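Long-range contacts in catalase (Exiguobacterium oxidotolerans, PDB 2J2M), which catalyses the breakdown of hydrogen peroxide to water and dioxygen, working with an iron protoporphyrin IX (haem) group: residues 184-189 / 224-229; 104-109 / 239-244; 78-83 / 319-324; 260-265 / 292-297. All coordinates share one frame; numbering follows the deposited sequence.

Contacts 1 and 2 form one neighbourhood: their centres lie about 10 Å apart and they touch; contact 1 pairs a loop with the lead-in to helix 228-237, and contact 2 ties a loop to the start of helix 241-251. Contacts 3 and 4 also touch, through Leu-81 and Val-294; contact 3 lies across the chain's centre from contacts 1 and 2. Contacts 2 and 3 are buried, whereas contacts 1 and 4 are partly buried. Chemistry follows place: contact 4 is antiparallel strand pairing broken by a classic bulge, contact 1 a single bridge between loops, contact 2 a buried carboxylate gripped by a helix start, and contact 3 largely apolar, with a bridging water.

Contact 1 of 4, residues 184-189 / 224-229; sequences EGIPAS and HNLSAD
Leu-226 spreads its two methyls over Ala-188 and Ile-186, with CD2 3.7 Å from Ala-188 CB and CD1 4.1 Å from Ile-186 CG2. CG lies anti to the carbonyl carbon (chi1 -55°), which sets it close to Ala-188 CA, and from there the two methyls diverge. The backbones form an isolated beta bridge of the catalase fold, pairing Pro-187 with Asn-225 just ahead of helix 228-237. Its two bonds belong to the flanking residues: Leu-226 N gives to Ile-186 O at 2.8 Å, and Ala-188 N gives to His-224 O, also at 2.8 Å. Proline suits the middle of this bridge because no N-H is asked of it.

Asn-225 lays its amide against the backbone and chain of Glu-184, and ND2 comes within 3.7 Å of Glu-184 CG. Replacing the asparagine with alanine is likely to leave the CA and CG of Glu-184 without the amide that covers them. The Glu-184 carboxylate itself turns to a salt bridge with Arg-194. Ser-227 is the N-cap of the helix, and its N binds Glu-230 OE2, consistent with a capping box. Small Ala-188 lets the loops close in, bringing its CB within 3.3 Å of His-224 O.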
loop_
_atom_site.group_PDB
_atom_site.type_symbol
_atom_site.label_atom_id
_atom_site.label_comp_id
_atom_site.label_asym_id
_atom_site.label_seq_id
_atom_site.Cartn_x
_atom_site.Cartn_y
_atom_site.Cartn_z
ATOM N N GLU A 184 -33.701 21.709 1.351
ATOM C CA GLU A 184 -33.406 20.272 1.175
ATOM C C GLU A 184 -31.912 19.989 1.008
ATOM O O GLU A 184 -31.470 18.825 1.061
ATOM C CB GLU A 184 -34.205 19.619 0.046
ATOM C CG GLU A 184 -34.263 18.104 0.247
ATOM C CD GLU A 184 -35.016 17.346 -0.839
ATOM O OE1 GLU A 184 -35.361 17.971 -1.863
ATOM O OE2 GLU A 184 -35.235 16.120 -0.657
ATOM N N GLY A 185 -31.144 21.059 0.822
ATOM C CA GLY A 185 -29.691 20.981 0.867
ATOM C C GLY A 185 -29.120 20.661 2.243
ATOM O O GLY A 185 -27.993 20.201 2.342
ATOM N N ILE A 186 -29.877 20.908 3.307
ATOM C CA ILE A 186 -29.464 20.484 4.652
ATOM C C ILE A 186 -30.570 19.675 5.350
ATOM O O ILE A 186 -31.368 20.241 6.095
ATOM C CB ILE A 186 -29.050 21.676 5.565
ATOM C CG1 ILE A 186 -28.104 22.637 4.831
ATOM C CG2 ILE A 186 -28.431 21.150 6.893
ATOM C CD1 ILE A 186 -28.023 24.006 5.449
ATOM N N PRO A 187 -30.648 18.354 5.090
ATOM C CA PRO A 187 -31.573 17.530 5.873
ATOM C C PRO A 187 -31.334 17.639 7.382
ATOM O O PRO A 187 -30.196 17.846 7.812
ATOM C CB PRO A 187 -31.269 16.099 5.379
ATOM C CG PRO A 187 -30.805 16.292 3.986
ATOM C CD PRO A 187 -29.964 17.562 4.051
ATOM N N ALA A 188 -32.394 17.490 8.168
ATOM C CA ALA A 188 -32.303 17.565 9.629
ATOM C C ALA A 188 -31.652 16.307 10.207
ATOM O O ALA A 188 -31.021 16.336 11.282
ATOM C CB ALA A 188 -33.703 17.798 10.261
ATOM N N SER A 189 -31.869 15.192 9.512
ATOM C CA SER A 189 -31.035 14.022 9.693
ATOM C C SER A 189 -31.206 12.988 8.582
ATOM O O SER A 189 -32.081 13.090 7.698
ATOM C CB SER A 189 -31.235 13.382 11.070
ATOM O OG SER A 189 -32.573 13.005 11.235
ATOM N N HIS A 224 -37.510 16.175 6.482
ATOM C CA HIS A 224 -37.386 17.364 7.319
ATOM C C HIS A 224 -36.018 18.037 7.125
ATOM O O HIS A 224 -34.984 17.388 7.195
ATOM C CB HIS A 224 -37.647 17.021 8.788
ATOM C CG HIS A 224 -39.037 16.520 9.053
ATOM N ND1 HIS A 224 -40.107 17.364 9.275
ATOM C CD2 HIS A 224 -39.530 15.258 9.129
ATOM C CE1 HIS A 224 -41.199 16.644 9.476
ATOM N NE2 HIS A 224 -40.873 15.363 9.402
ATOM N N ASN A 225 -36.026 19.336 6.865
ATOM C CA ASN A 225 -34.818 20.068 6.526
ATOM C C ASN A 225 -34.493 21.140 7.558
ATOM O O ASN A 225 -35.325 21.460 8.416
ATOM C CB ASN A 225 -34.979 20.732 5.155
ATOM C CG ASN A 225 -35.451 19.758 4.074
ATOM O OD1 ASN A 225 -36.459 20.010 3.392
ATOM N ND2 ASN A 225 -34.729 18.645 3.908
ATOM N N LEU A 226 -33.288 21.707 7.459
ATOM C CA LEU A 226 -32.903 22.836 8.294
ATOM C C LEU A 226 -32.708 24.058 7.413
ATOM O O LEU A 226 -32.160 23.939 6.312
ATOM C CB LEU A 226 -31.607 22.535 9.060
ATOM C CG LEU A 226 -31.606 21.265 9.926
ATOM C CD1 LEU A 226 -30.234 20.998 10.554
ATOM C CD2 LEU A 226 -32.726 21.320 10.992
ATOM N N SER A 227 -33.158 25.222 7.882
ATOM C CA SER A 227 -32.811 26.495 7.239
ATOM C C SER A 227 -31.335 26.770 7.535
ATOM O O SER A 227 -30.760 26.111 8.404
ATOM C CB SER A 227 -33.652 27.626 7.836
ATOM O OG SER A 227 -33.104 27.958 9.098
ATOM N N ALA A 228 -30.725 27.729 6.845
ATOM C CA ALA A 228 -29.323 28.093 7.120
ATOM C C ALA A 228 -29.045 28.449 8.597
ATOM O O ALA A 228 -28.033 28.019 9.148
ATOM C CB ALA A 228 -28.821 29.204 6.172
ATOM N N ASP A 229 -29.941 29.209 9.228
ATOM C CA ASP A 229 -29.755 29.633 10.615
ATOM C C ASP A 229 -29.943 28.504 11.605
ATOM O O ASP A 229 -29.289 28.500 12.652
ATOM C CB ASP A 229 -30.714 30.765 10.988
ATOM C CG ASP A 229 -30.437 32.055 10.230
ATOM O OD1 ASP A 229 -31.346 32.922 10.245
ATOM O OD2 ASP A 229 -29.340 32.210 9.632
#

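Contact 2 of 4, residues 104-109 / 239-244; sequences PETLRD and FNHASN
Glu-105 drives its carboxylate into the first turn of helix 241-251, a carboxylate received by the N-terminal turn of a helix, and so ties the loop between strands 87-95 and 112-119 to that helix. Hydrogen bonds carry most of the contact. Ser-243 grips both carboxylate oxygens: its N gives to Glu-105 OE1 at 2.7 Å in an almost straight bond (175°), and its OG gives to Glu-105 OE2 at 2.6 Å on the syn lone pair. Tyr-190 OH is a further partner of OE2. CG stands anti to the carbonyl carbon (chi1 -69°) and the chain runs extended from there, so a glutamate has just the length needed to arrive at the helix start, whose positive end would be expected to favour the ionised form. A leucine in its place would probably leave Ser-243 N and OG without their acceptor and put a hydrocarbon among buried polar groups. Along the backbone, Glu-105 N gives to Phe-239 O at 3.1 Å.

One water accepts from His-241 N at 3.1 Å and lies in the ring plane 2.8 Å from His-241 ND1, linking the helix start weakly to Glu-105 N.

Apolar packing is lighter. Pro-104 CB rests 4.1 Å from Phe-239 CB, the two side chains crossing at about a right angle. The Phe-239 ring leads away to an edge-to-face pairing with His-99 of the second subunit. Thr-106 turns its methyl to His-241, while OG1 binds Gln-235. Glu-105 O lies at the edge of the imidazole, near its plane, 3.2 Å from His-241 CE1.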
loop_
_atom_site.group_PDB
_atom_site.type_symbol
_atom_site.label_atom_id
_atom_site.label_comp_id
_atom_site.label_asym_id
_atom_site.label_seq_id
_atom_site.Cartn_x
_atom_site.Cartn_y
_atom_site.Cartn_z
ATOM N N PRO A 104 -18.646 18.642 9.937
ATOM C CA PRO A 104 -19.985 18.742 10.515
ATOM C C PRO A 104 -21.049 18.124 9.603
ATOM O O PRO A 104 -20.890 18.111 8.377
ATOM C CB PRO A 104 -20.177 20.249 10.669
ATOM C CG PRO A 104 -18.769 20.766 10.790
ATOM C CD PRO A 104 -18.036 19.971 9.771
ATOM N N GLU A 105 -22.101 17.581 10.211
ATOM C CA GLU A 105 -23.224 17.062 9.437
ATOM C C GLU A 105 -24.284 18.143 9.122
ATOM O O GLU A 105 -25.386 17.835 8.652
ATOM C CB GLU A 105 -23.812 15.806 10.117
ATOM C CG GLU A 105 -22.830 14.613 10.038
ATOM C CD GLU A 105 -23.269 13.378 10.825
ATOM O OE1 GLU A 105 -23.903 13.524 11.894
ATOM O OE2 GLU A 105 -22.960 12.243 10.371
ATOM N N THR A 106 -23.926 19.408 9.355
ATOM C CA THR A 106 -24.853 20.516 9.168
ATOM C C THR A 106 -24.539 21.308 7.909
ATOM O O THR A 106 -25.125 22.356 7.683
ATOM C CB THR A 106 -24.795 21.515 10.344
ATOM O OG1 THR A 106 -23.427 21.789 10.645
ATOM C CG2 THR A 106 -25.454 20.962 11.574
ATOM N N LEU A 107 -23.603 20.823 7.100
ATOM C CA LEU A 107 -23.256 21.519 5.847
ATOM C C LEU A 107 -24.221 21.186 4.726
ATOM O O LEU A 107 -24.795 20.077 4.686
ATOM C CB LEU A 107 -21.814 21.200 5.410
ATOM C CG LEU A 107 -20.736 21.370 6.492
ATOM C CD1 LEU A 107 -19.392 21.282 5.885
ATOM C CD2 LEU A 107 -20.886 22.675 7.262
ATOM N N ARG A 108 -24.364 22.150 3.817
ATOM C CA ARG A 108 -25.083 21.988 2.578
ATOM C C ARG A 108 -24.358 21.014 1.636
ATOM O O ARG A 108 -23.182 21.207 1.283
ATOM C CB ARG A 108 -25.231 23.361 1.900
ATOM C CG ARG A 108 -26.167 23.349 0.661
ATOM C CD ARG A 108 -26.459 24.752 0.164
ATOM N NE ARG A 108 -27.020 25.608 1.222
ATOM C CZ ARG A 108 -28.284 25.568 1.652
ATOM N NH1 ARG A 108 -28.663 26.398 2.615
ATOM N NH2 ARG A 108 -29.165 24.693 1.137
ATOM N N ASP A 109 -25.059 19.973 1.214
ATOM C CA ASP A 109 -24.484 18.930 0.343
ATOM C C ASP A 109 -25.610 18.015 -0.021
ATOM O O ASP A 109 -26.589 17.905 0.741
ATOM C CB ASP A 109 -23.482 18.058 1.112
ATOM C CG ASP A 109 -22.030 18.307 0.716
ATOM O OD1 ASP A 109 -21.132 17.763 1.418
ATOM O OD2 ASP A 109 -21.780 19.014 -0.295
ATOM N N PHE A 239 -21.436 18.796 16.002
ATOM C CA PHE A 239 -20.914 18.552 14.627
ATOM C C PHE A 239 -21.164 17.126 14.146
ATOM O O PHE A 239 -20.861 16.798 12.997
ATOM C CB PHE A 239 -19.428 18.940 14.441
ATOM C CG PHE A 239 -18.448 18.056 15.190
ATOM C CD1 PHE A 239 -17.749 17.032 14.528
ATOM C CD2 PHE A 239 -18.197 18.261 16.553
ATOM C CE1 PHE A 239 -16.850 16.200 15.211
ATOM C CE2 PHE A 239 -17.290 17.435 17.251
ATOM C CZ PHE A 239 -16.599 16.410 16.566
ATOM N N ASN A 240 -21.749 16.302 15.014
ATOM C CA ASN A 240 -22.140 14.927 14.693
ATOM C C ASN A 240 -23.650 14.671 14.803
ATOM O O ASN A 240 -24.039 13.569 15.203
ATOM C CB ASN A 240 -21.458 13.977 15.678
ATOM C CG ASN A 240 -19.973 14.229 15.803
ATOM O OD1 ASN A 240 -19.212 14.017 14.846
ATOM N ND2 ASN A 240 -19.538 14.664 16.998
ATOM N N HIS A 241 -24.498 15.651 14.461
ATOM C CA HIS A 241 -25.924 15.574 14.851
ATOM C C HIS A 241 -26.707 14.471 14.150
ATOM O O HIS A 241 -27.498 13.775 14.794
ATOM C CB HIS A 241 -26.658 16.923 14.736
ATOM C CG HIS A 241 -27.212 17.197 13.373
ATOM N ND1 HIS A 241 -26.455 17.739 12.354
ATOM C CD2 HIS A 241 -28.452 17.001 12.859
ATOM C CE1 HIS A 241 -27.201 17.847 11.266
ATOM N NE2 HIS A 241 -28.416 17.407 11.545
ATOM N N ALA A 242 -26.479 14.295 12.848
ATOM C CA ALA A 242 -27.279 13.349 12.075
ATOM C C ALA A 242 -26.950 11.928 12.496
ATOM O O ALA A 242 -27.853 11.123 12.711
ATOM C CB ALA A 242 -27.089 13.554 10.586
ATOM N N SER A 243 -25.654 11.651 12.650
ATOM C CA SER A 243 -25.155 10.351 13.143
ATOM C C SER A 243 -25.711 10.046 14.536
ATOM O O SER A 243 -26.290 8.984 14.754
ATOM C CB SER A 243 -23.611 10.336 13.192
ATOM O OG SER A 243 -23.083 10.190 11.886
ATOM N N ASN A 244 -25.496 10.980 15.461
ATOM C CA ASN A 244 -26.058 10.940 16.800
ATOM C C ASN A 244 -27.557 10.593 16.832
ATOM O O ASN A 244 -27.951 9.640 17.507
ATOM C CB ASN A 244 -25.843 12.299 17.469
ATOM C CG ASN A 244 -25.857 12.217 18.985
ATOM O OD1 ASN A 244 -25.946 11.125 19.568
ATOM N ND2 ASN A 244 -25.737 13.385 19.641
HETATM O O HOH W 1 -23.712 18.215 12.873
#

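Contact 3 of 4, residues 78-83 / 319-324; sequences AAFLQE and VLVPGM
Met-324 pushes its terminal methyl into a hollow lined by Ala-78, Phe-80 and Leu-81, joining the loop between strands 59-68 and 87-95 to the loop that leads into strand 324-326. From Met-324 CE it is 4.1 Å to Phe-80 CE1 and 4.3 Å to Leu-81 CD2, while Ala-78 CB closes the hollow at 4.4 Å. The methionine is extended beyond CG (chi2 -179°), so the unbranched chain carries its methyl straight to the three side chains. Phe-80 crosses it at about a right angle and presents its edge to the neighbouring bump, Val-321 CG2, which sits near the ring plane 4.3 Å from CE1.

The backbone bump is a type II beta turn, Val-321 to Met-324, with the classic proline and glycine at its two middle positions. Two things call for glycine at Gly-323: at the positive phi of Gly-323, 108°, a CB would be jammed against the preceding carbonyl, and it would also collide with Ala-78 N. The small alanine opposite allows close approach, Ala-78 CA lying 3.3 Å from Pro-322 O in a CH...O contact. Beside it one water bridges the two backbones, accepting from Ala-79 N at 2.9 Å and giving to Pro-322 O at 3.0 Å.

Thr-76 OG1 ties the same corner together, bonding both Ala-78 N and Gly-323 O, and Trp-203 of strand 201-204 packs on Met-324 and Leu-81. Ala-78 O is occupied within its own segment by Leu-81 N and Gln-82 NE2, which arrive from opposite faces of its plane. Fit of shape thus does most of the work here, with polar linkage left to intermediaries.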
loop_
_atom_site.group_PDB
_atom_site.type_symbol
_atom_site.label_atom_id
_atom_site.label_comp_id
_atom_site.label_asym_id
_atom_site.label_seq_id
_atom_site.Cartn_x
_atom_site.Cartn_y
_atom_site.Cartn_z
ATOM N N ALA A 78 -35.191 -10.558 -11.016
ATOM C CA ALA A 78 -34.370 -10.522 -9.814
ATOM C C ALA A 78 -34.993 -11.450 -8.795
ATOM O O ALA A 78 -36.173 -11.273 -8.444
ATOM C CB ALA A 78 -34.289 -9.119 -9.260
ATOM N N ALA A 79 -34.204 -12.436 -8.341
ATOM C CA ALA A 79 -34.664 -13.483 -7.405
ATOM C C ALA A 79 -35.378 -12.952 -6.168
ATOM O O ALA A 79 -36.472 -13.435 -5.826
ATOM C CB ALA A 79 -33.513 -14.378 -6.984
ATOM N N PHE A 80 -34.792 -11.954 -5.504
ATOM C CA PHE A 80 -35.386 -11.483 -4.257
ATOM C C PHE A 80 -36.729 -10.764 -4.446
ATOM O O PHE A 80 -37.498 -10.627 -3.504
ATOM C CB PHE A 80 -34.391 -10.668 -3.415
ATOM C CG PHE A 80 -34.259 -9.217 -3.826
ATOM C CD1 PHE A 80 -33.399 -8.837 -4.878
ATOM C CD2 PHE A 80 -34.957 -8.225 -3.137
ATOM C CE1 PHE A 80 -33.256 -7.492 -5.232
ATOM C CE2 PHE A 80 -34.817 -6.888 -3.478
ATOM C CZ PHE A 80 -33.973 -6.520 -4.532
ATOM N N LEU A 81 -37.014 -10.342 -5.674
ATOM C CA LEU A 81 -38.202 -9.527 -5.941
ATOM C C LEU A 81 -39.373 -10.298 -6.539
ATOM O O LEU A 81 -40.372 -9.696 -6.934
ATOM C CB LEU A 81 -37.821 -8.355 -6.847
ATOM C CG LEU A 81 -37.784 -6.859 -6.487
ATOM C CD1 LEU A 81 -37.728 -6.542 -4.988
ATOM C CD2 LEU A 81 -36.669 -6.145 -7.289
ATOM N N GLN A 82 -39.250 -11.624 -6.609
ATOM C CA GLN A 82 -40.304 -12.485 -7.182
ATOM C C GLN A 82 -41.587 -12.605 -6.330
ATOM O O GLN A 82 -42.693 -12.576 -6.877
ATOM C CB GLN A 82 -39.753 -13.879 -7.541
ATOM C CG GLN A 82 -38.676 -13.855 -8.638
ATOM C CD GLN A 82 -39.077 -12.943 -9.795
ATOM O OE1 GLN A 82 -40.001 -13.255 -10.542
ATOM N NE2 GLN A 82 -38.383 -11.814 -9.945
ATOM N N GLU A 83 -41.438 -12.714 -5.006
ATOM C CA GLU A 83 -42.551 -13.086 -4.139
ATOM C C GLU A 83 -42.724 -12.087 -3.001
ATOM O O GLU A 83 -41.762 -11.753 -2.313
ATOM C CB GLU A 83 -42.336 -14.501 -3.551
ATOM C CG GLU A 83 -42.061 -15.605 -4.577
ATOM C CD GLU A 83 -43.315 -15.992 -5.373
ATOM O OE1 GLU A 83 -44.363 -16.271 -4.725
ATOM O OE2 GLU A 83 -43.253 -16.012 -6.639
ATOM N N VAL A 319 -22.954 -2.815 -9.224
ATOM C CA VAL A 319 -23.004 -4.126 -8.575
ATOM C C VAL A 319 -24.492 -4.540 -8.509
ATOM O O VAL A 319 -25.241 -4.162 -7.604
ATOM C CB VAL A 319 -22.243 -4.137 -7.211
ATOM C CG1 VAL A 319 -22.599 -5.371 -6.346
ATOM C CG2 VAL A 319 -20.753 -4.122 -7.466
ATOM N N LEU A 320 -24.909 -5.299 -9.522
ATOM C CA LEU A 320 -26.330 -5.616 -9.725
ATOM C C LEU A 320 -26.551 -7.106 -9.751
ATOM O O LEU A 320 -25.631 -7.841 -10.061
ATOM C CB LEU A 320 -26.813 -5.018 -11.049
ATOM C CG LEU A 320 -26.660 -3.505 -11.215
ATOM C CD1 LEU A 320 -26.999 -3.160 -12.628
ATOM C CD2 LEU A 320 -27.586 -2.801 -10.266
ATOM N N VAL A 321 -27.765 -7.548 -9.444
ATOM C CA VAL A 321 -28.091 -8.971 -9.488
ATOM C C VAL A 321 -28.752 -9.329 -10.825
ATOM O O VAL A 321 -29.190 -8.439 -11.536
ATOM C CB VAL A 321 -28.978 -9.421 -8.293
ATOM C CG1 VAL A 321 -28.133 -9.592 -7.011
ATOM C CG2 VAL A 321 -30.190 -8.479 -8.096
ATOM N N PRO A 322 -28.796 -10.629 -11.194
ATOM C CA PRO A 322 -29.406 -10.917 -12.508
ATOM C C PRO A 322 -30.834 -10.386 -12.528
ATOM O O PRO A 322 -31.548 -10.485 -11.514
ATOM C CB PRO A 322 -29.360 -12.461 -12.597
ATOM C CG PRO A 322 -28.187 -12.875 -11.670
ATOM C CD PRO A 322 -28.290 -11.850 -10.518
ATOM N N GLY A 323 -31.242 -9.789 -13.647
ATOM C CA GLY A 323 -32.541 -9.146 -13.745
ATOM C C GLY A 323 -32.342 -7.642 -13.765
ATOM O O GLY A 323 -33.286 -6.877 -13.977
ATOM N N MET A 324 -31.090 -7.221 -13.548
ATOM C CA MET A 324 -30.739 -5.812 -13.436
ATOM C C MET A 324 -29.535 -5.509 -14.291
ATOM O O MET A 324 -28.573 -6.276 -14.286
ATOM C CB MET A 324 -30.422 -5.455 -11.987
ATOM C CG MET A 324 -31.638 -5.422 -11.076
ATOM S SD MET A 324 -31.118 -4.968 -9.427
ATOM C CE MET A 324 -32.701 -5.095 -8.535
HETATM O O HOH W 2 -31.345 -12.095 -8.963
#

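Contact 4 of 4, residues 260-265 / 292-297; sequences LFVQVL and QHVGTM
Gln-292, Leu-260 and Val-262 bury the most surface where strands 257-265 and 292-302 run antiparallel in the beta-barrel of the catalase fold. Gln-292 and Val-262 form a hydrogen-bonded pair, N to O at 2.9 Å in both directions. The glutamine's aliphatic part lies on its partner, Gln-292 CB being 3.9 Å from Val-262 CG1; its extended chain carries NE2 past Val-264 CG2 to a water and to Tyr-75 OH. A glutamine thus suits a partly exposed place, apolar at its root and polar at its end.

Leu-260 faces a classic beta bulge. Its O accepts from Val-294 N at 2.7 Å and, weakly, from Gly-295 N, and its own N gives to Gly-295 O. With CG anti to the backbone N (chi1 -179°), the leucine runs alongside Val-294, Leu-260 CD2 to Val-294 CG1 3.8 Å. Val-262 CG1 meets the other methyl of Val-294, CG2, at 3.9 Å.

On the opposite face, His-293 turns its edge to the Phe-261 ring in a T-shaped pair, planes 65° apart, while its NE2 binds Asp-259.

Strand 210-219 pairs with the other edge of 257-265, and strand 59-68 with that of 292-302, its Phe-66 packing on both Leu-260 and Val-294.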
loop_
_atom_site.group_PDB
_atom_site.type_symbol
_atom_site.label_atom_id
_atom_site.label_comp_id
_atom_site.label_asym_id
_atom_site.label_seq_id
_atom_site.Cartn_x
_atom_site.Cartn_y
_atom_site.Cartn_z
ATOM N N LEU A 260 -39.726 1.742 -0.668
ATOM C CA LEU A 260 -39.110 1.728 -2.018
ATOM C C LEU A 260 -40.168 1.707 -3.136
ATOM O O LEU A 260 -41.023 0.819 -3.181
ATOM C CB LEU A 260 -38.165 0.530 -2.186
ATOM C CG LEU A 260 -37.403 0.359 -3.508
ATOM C CD1 LEU A 260 -36.306 1.429 -3.681
ATOM C CD2 LEU A 260 -36.778 -1.025 -3.594
ATOM N N PHE A 261 -40.095 2.696 -4.023
ATOM C CA PHE A 261 -40.959 2.768 -5.165
ATOM C C PHE A 261 -40.099 2.702 -6.435
ATOM O O PHE A 261 -38.879 2.975 -6.417
ATOM C CB PHE A 261 -41.767 4.073 -5.174
ATOM C CG PHE A 261 -42.758 4.220 -4.041
ATOM C CD1 PHE A 261 -44.115 4.012 -4.262
ATOM C CD2 PHE A 261 -42.338 4.625 -2.763
ATOM C CE1 PHE A 261 -45.049 4.169 -3.237
ATOM C CE2 PHE A 261 -43.260 4.777 -1.709
ATOM C CZ PHE A 261 -44.617 4.550 -1.948
ATOM N N VAL A 262 -40.762 2.353 -7.540
ATOM C CA VAL A 262 -40.107 2.176 -8.807
ATOM C C VAL A 262 -40.864 2.958 -9.870
ATOM O O VAL A 262 -42.082 2.921 -9.919
ATOM C CB VAL A 262 -39.952 0.651 -9.167
ATOM C CG1 VAL A 262 -41.302 -0.022 -9.423
ATOM C CG2 VAL A 262 -39.032 0.456 -10.368
ATOM N N GLN A 263 -40.127 3.685 -10.700
ATOM C CA GLN A 263 -40.680 4.298 -11.912
ATOM C C GLN A 263 -40.210 3.542 -13.148
ATOM O O GLN A 263 -39.023 3.231 -13.297
ATOM C CB GLN A 263 -40.291 5.774 -12.011
ATOM C CG GLN A 263 -41.014 6.668 -11.015
ATOM C CD GLN A 263 -40.426 8.047 -10.996
ATOM O OE1 GLN A 263 -39.287 8.235 -10.588
ATOM N NE2 GLN A 263 -41.188 9.025 -11.461
ATOM N N VAL A 264 -41.170 3.264 -14.028
ATOM C CA VAL A 264 -40.964 2.423 -15.200
ATOM C C VAL A 264 -41.294 3.163 -16.501
ATOM O O VAL A 264 -42.385 3.706 -16.694
ATOM C CB VAL A 264 -41.788 1.117 -15.100
ATOM C CG1 VAL A 264 -41.526 0.229 -16.302
ATOM C CG2 VAL A 264 -41.450 0.368 -13.804
ATOM N N LEU A 265 -40.309 3.155 -17.385
ATOM C CA LEU A 265 -40.354 3.843 -18.647
ATOM C C LEU A 265 -39.937 2.867 -19.727
ATOM O O LEU A 265 -38.804 2.378 -19.725
ATOM C CB LEU A 265 -39.382 5.031 -18.638
ATOM C CG LEU A 265 -39.208 5.751 -19.987
ATOM C CD1 LEU A 265 -40.492 6.494 -20.448
ATOM C CD2 LEU A 265 -38.022 6.701 -19.917
ATOM N N GLN A 292 -44.385 3.115 -8.177
ATOM C CA GLN A 292 -45.080 1.868 -7.869
ATOM C C GLN A 292 -44.374 1.233 -6.688
ATOM O O GLN A 292 -43.168 0.994 -6.744
ATOM C CB GLN A 292 -45.103 0.922 -9.071
ATOM C CG GLN A 292 -45.620 1.544 -10.360
ATOM C CD GLN A 292 -45.716 0.543 -11.469
ATOM O OE1 GLN A 292 -46.274 -0.547 -11.294
ATOM N NE2 GLN A 292 -45.145 0.877 -12.615
ATOM N N HIS A 293 -45.131 0.968 -5.628
ATOM C CA HIS A 293 -44.592 0.435 -4.375
ATOM C C HIS A 293 -43.921 -0.909 -4.569
ATOM O O HIS A 293 -44.476 -1.779 -5.231
ATOM C CB HIS A 293 -45.706 0.310 -3.332
ATOM C CG HIS A 293 -45.207 0.137 -1.934
ATOM N ND1 HIS A 293 -45.469 -0.988 -1.186
ATOM C CD2 HIS A 293 -44.438 0.933 -1.155
ATOM C CE1 HIS A 293 -44.902 -0.868 0.000
ATOM N NE2 HIS A 293 -44.272 0.289 0.048
ATOM N N VAL A 294 -42.724 -1.063 -4.013
ATOM C CA VAL A 294 -41.972 -2.331 -4.070
ATOM C C VAL A 294 -41.954 -3.005 -2.679
ATOM O O VAL A 294 -42.275 -4.188 -2.520
ATOM C CB VAL A 294 -40.496 -2.105 -4.542
ATOM C CG1 VAL A 294 -39.660 -3.390 -4.399
ATOM C CG2 VAL A 294 -40.430 -1.570 -5.960
ATOM N N GLY A 295 -41.571 -2.228 -1.674
ATOM C CA GLY A 295 -41.381 -2.763 -0.340
ATOM C C GLY A 295 -40.901 -1.691 0.601
ATOM O O GLY A 295 -41.031 -0.494 0.314
ATOM N N THR A 296 -40.381 -2.141 1.742
ATOM C CA THR A 296 -39.958 -1.266 2.819
ATOM C C THR A 296 -38.701 -1.744 3.569
ATOM O O THR A 296 -38.540 -2.929 3.891
ATOM C CB THR A 296 -41.169 -0.828 3.757
ATOM O OG1 THR A 296 -40.861 -1.027 5.151
ATOM C CG2 THR A 296 -42.452 -1.525 3.376
ATOM N N MET A 297 -37.789 -0.802 3.798
ATOM C CA MET A 297 -36.577 -1.084 4.529
ATOM C C MET A 297 -36.733 -0.593 5.961
ATOM O O MET A 297 -37.207 0.533 6.198
ATOM C CB MET A 297 -35.366 -0.433 3.848
ATOM C CG MET A 297 -34.092 -0.381 4.711
ATOM S SD MET A 297 -32.600 0.256 3.860
ATOM C CE MET A 297 -33.024 1.970 3.613
HETATM O O HOH W 3 -44.293 3.634 -13.000
#